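Local atomic coordinates of SusD homolog (Bacteroides thetaiotaomicron VPI-5482, PDB entry 3FDH), a protein that probably binds glycans at the outer membrane as a SusD/RagB-family lipoprotein. Residues A[405-408]-A[414-417]. Numbering follows the deposited sequence.
Sequences KAKY and QETM
Glu415 lies against Lys407 and Tyr408 where helix 393-410 gives way to helix 412-423, a sharp corner between consecutive helices in the largely helical SusD-like fold. The backbones come nearest at Tyr408 and Glu415, whose CA atoms are 5.2 Å apart. Glu415 sends its CB toward helix 393-410, and a chi1 of -178° lays its CG 3.7 Å from Tyr408 N, a van der Waals contact. A bend at chi2 (61°) then swings the carboxylate toward the Lys407 side chain, bringing OE1 of Glu415 within 3.5 Å of Lys407 CB. The lysine's aliphatic part passes the carboxylate at a slant, so the oxygens meet CB and CD rather than the ammonium. The lysine runs on past it, leaving NZ 6.0 Å from Glu415 OE1, too far for a salt bridge. Lys407 instead makes a cation-pi contact with Tyr274, whose hydroxyl hydrogen-bonds Glu415 OE1, while Gln419 NE2 hydrogen-bonds OE2, so both oxygens of this buried glutamate have partners. Were Glu415 an alanine, the Tyr274 hydroxyl and the Gln419 amide would probably lose these mates, with a gap left beside Lys407 CB. Tyr408 and Thr416 extend alongside each other, both packing on Cys347 of helix 335-348 and Leu357 of helix 354-379, and Tyr408 OH hydrogen-bonds Ala353 N. Thr416 OG1, hydrogen-bonded to Pro412 O, approaches the Tyr408 ring at its edge, near the ring plane, 4.1 Å from Tyr408 CD1.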
ATOM      1  N   LYS A 405       9.334 -13.618 -19.038  1.00 31.99           N
ATOM      2  CA  LYS A 405      10.555 -13.145 -19.702  1.00 32.77           C
ATOM      3  C   LYS A 405      10.251 -12.643 -21.128  1.00 32.09           C
ATOM      4  O   LYS A 405      10.676 -11.560 -21.537  1.00 32.68           O
ATOM      5  CB  LYS A 405      11.631 -14.254 -19.688  1.00 33.68           C
ATOM      6  CG  LYS A 405      12.980 -13.819 -20.228  1.00 36.45           C
ATOM      7  CD  LYS A 405      13.927 -14.989 -20.479  1.00 43.82           C
ATOM      8  CE  LYS A 405      14.489 -15.597 -19.199  1.00 47.95           C
ATOM      9  NZ  LYS A 405      15.485 -16.697 -19.490  1.00 48.34           N
ATOM     10  N   ALA A 406       9.501 -13.435 -21.871  1.00 31.60           N
ATOM     11  CA  ALA A 406       9.175 -13.079 -23.251  1.00 31.51           C
ATOM     12  C   ALA A 406       8.308 -11.815 -23.319  1.00 31.80           C
ATOM     13  O   ALA A 406       8.504 -10.977 -24.187  1.00 31.98           O
ATOM     14  CB  ALA A 406       8.511 -14.252 -23.994  1.00 31.42           C
ATOM     15  N   LYS A 407       7.390 -11.664 -22.373  1.00 30.24           N
ATOM     16  CA  LYS A 407       6.483 -10.514 -22.350  1.00 30.01           C
ATOM     17  C   LYS A 407       7.266  -9.269 -22.004  1.00 29.68           C
ATOM     18  O   LYS A 407       7.015  -8.178 -22.536  1.00 30.23           O
ATOM     19  CB  LYS A 407       5.322 -10.738 -21.374  1.00 30.53           C
ATOM     20  CG  LYS A 407       4.355 -11.801 -21.863  1.00 33.65           C
ATOM     21  CD  LYS A 407       3.280 -12.042 -20.863  1.00 41.90           C
ATOM     22  CE  LYS A 407       2.355 -13.229 -21.207  1.00 47.61           C
ATOM     23  NZ  LYS A 407       1.515 -13.059 -22.431  1.00 50.39           N
ATOM     24  N   TYR A 408       8.251  -9.456 -21.146  1.00 30.14           N
ATOM     25  CA  TYR A 408       9.115  -8.350 -20.720  1.00 29.62           C
ATOM     26  C   TYR A 408       9.945  -7.873 -21.932  1.00 30.93           C
ATOM     27  O   TYR A 408      10.070  -6.680 -22.184  1.00 32.08           O
ATOM     28  CB  TYR A 408      10.064  -8.749 -19.568  1.00 30.89           C
ATOM     29  CG  TYR A 408      11.232  -7.799 -19.513  1.00 30.89           C
ATOM     30  CD1 TYR A 408      11.079  -6.509 -18.987  1.00 31.94           C
ATOM     31  CD2 TYR A 408      12.474  -8.158 -20.052  1.00 34.39           C
ATOM     32  CE1 TYR A 408      12.133  -5.604 -19.003  1.00 33.22           C
ATOM     33  CE2 TYR A 408      13.524  -7.274 -20.055  1.00 32.28           C
ATOM     34  CZ  TYR A 408      13.354  -5.993 -19.543  1.00 32.33           C
ATOM     35  OH  TYR A 408      14.416  -5.122 -19.578  1.00 33.39           O
ATOM     36  N   GLN A 414       5.818  -1.829 -19.676  1.00 31.37           N
ATOM     37  CA  GLN A 414       4.424  -2.257 -19.573  1.00 31.54           C
ATOM     38  C   GLN A 414       4.330  -3.489 -18.714  1.00 32.26           C
ATOM     39  O   GLN A 414       3.530  -3.555 -17.797  1.00 33.19           O
ATOM     40  CB  GLN A 414       3.837  -2.571 -20.949  1.00 32.14           C
ATOM     41  CG  GLN A 414       2.451  -3.159 -20.870  1.00 35.45           C
ATOM     42  CD  GLN A 414       1.847  -3.420 -22.234  1.00 44.27           C
ATOM     43  OE1 GLN A 414       1.510  -2.495 -22.932  1.00 50.48           O
ATOM     44  NE2 GLN A 414       1.672  -4.690 -22.594  1.00 51.88           N
ATOM     45  N   GLU A 415       5.147  -4.465 -19.072  1.00 29.28           N
ATOM     46  CA  GLU A 415       5.192  -5.770 -18.392  1.00 29.49           C
ATOM     47  C   GLU A 415       5.625  -5.642 -16.936  1.00 29.48           C
ATOM     48  O   GLU A 415       5.076  -6.276 -16.035  1.00 27.19           O
ATOM     49  CB  GLU A 415       6.077  -6.753 -19.137  1.00 30.57           C
ATOM     50  CG  GLU A 415       6.105  -8.116 -18.485  1.00 29.46           C
ATOM     51  CD  GLU A 415       4.730  -8.850 -18.409  1.00 32.83           C
ATOM     52  OE1 GLU A 415       3.756  -8.524 -19.136  1.00 29.16           O
ATOM     53  OE2 GLU A 415       4.643  -9.812 -17.614  1.00 31.00           O
ATOM     54  N   THR A 416       6.619  -4.802 -16.725  1.00 30.45           N
ATOM     55  CA  THR A 416       7.110  -4.506 -15.395  1.00 30.85           C
ATOM     56  C   THR A 416       5.995  -3.970 -14.500  1.00 27.56           C
ATOM     57  O   THR A 416       5.831  -4.407 -13.379  1.00 28.56           O
ATOM     58  CB  THR A 416       8.333  -3.527 -15.418  1.00 30.28           C
ATOM     59  OG1 THR A 416       9.431  -4.174 -16.099  1.00 28.98           O
ATOM     60  CG2 THR A 416       8.764  -3.076 -13.951  1.00 27.52           C
HETATM   61  N   MSE A 417       5.169  -3.070 -15.002  1.00 29.11           N
HETATM   62  CA  MSE A 417       4.191  -2.459 -14.141  1.00 28.87           C
HETATM   63  C   MSE A 417       2.988  -3.385 -13.928  1.00 29.65           C
HETATM   64  O   MSE A 417       2.347  -3.358 -12.856  1.00 29.02           O
HETATM   65  CB  MSE A 417       3.783  -1.132 -14.721  1.00 25.70           C
HETATM   66  CG  MSE A 417       4.945  -0.137 -14.933  1.00 24.59           C
HETATM   67 SE   MSE A 417       5.902   0.162 -13.285  0.75 24.94          SE
HETATM   68  CE  MSE A 417       4.417   0.890 -12.277  1.00 27.19           C
TER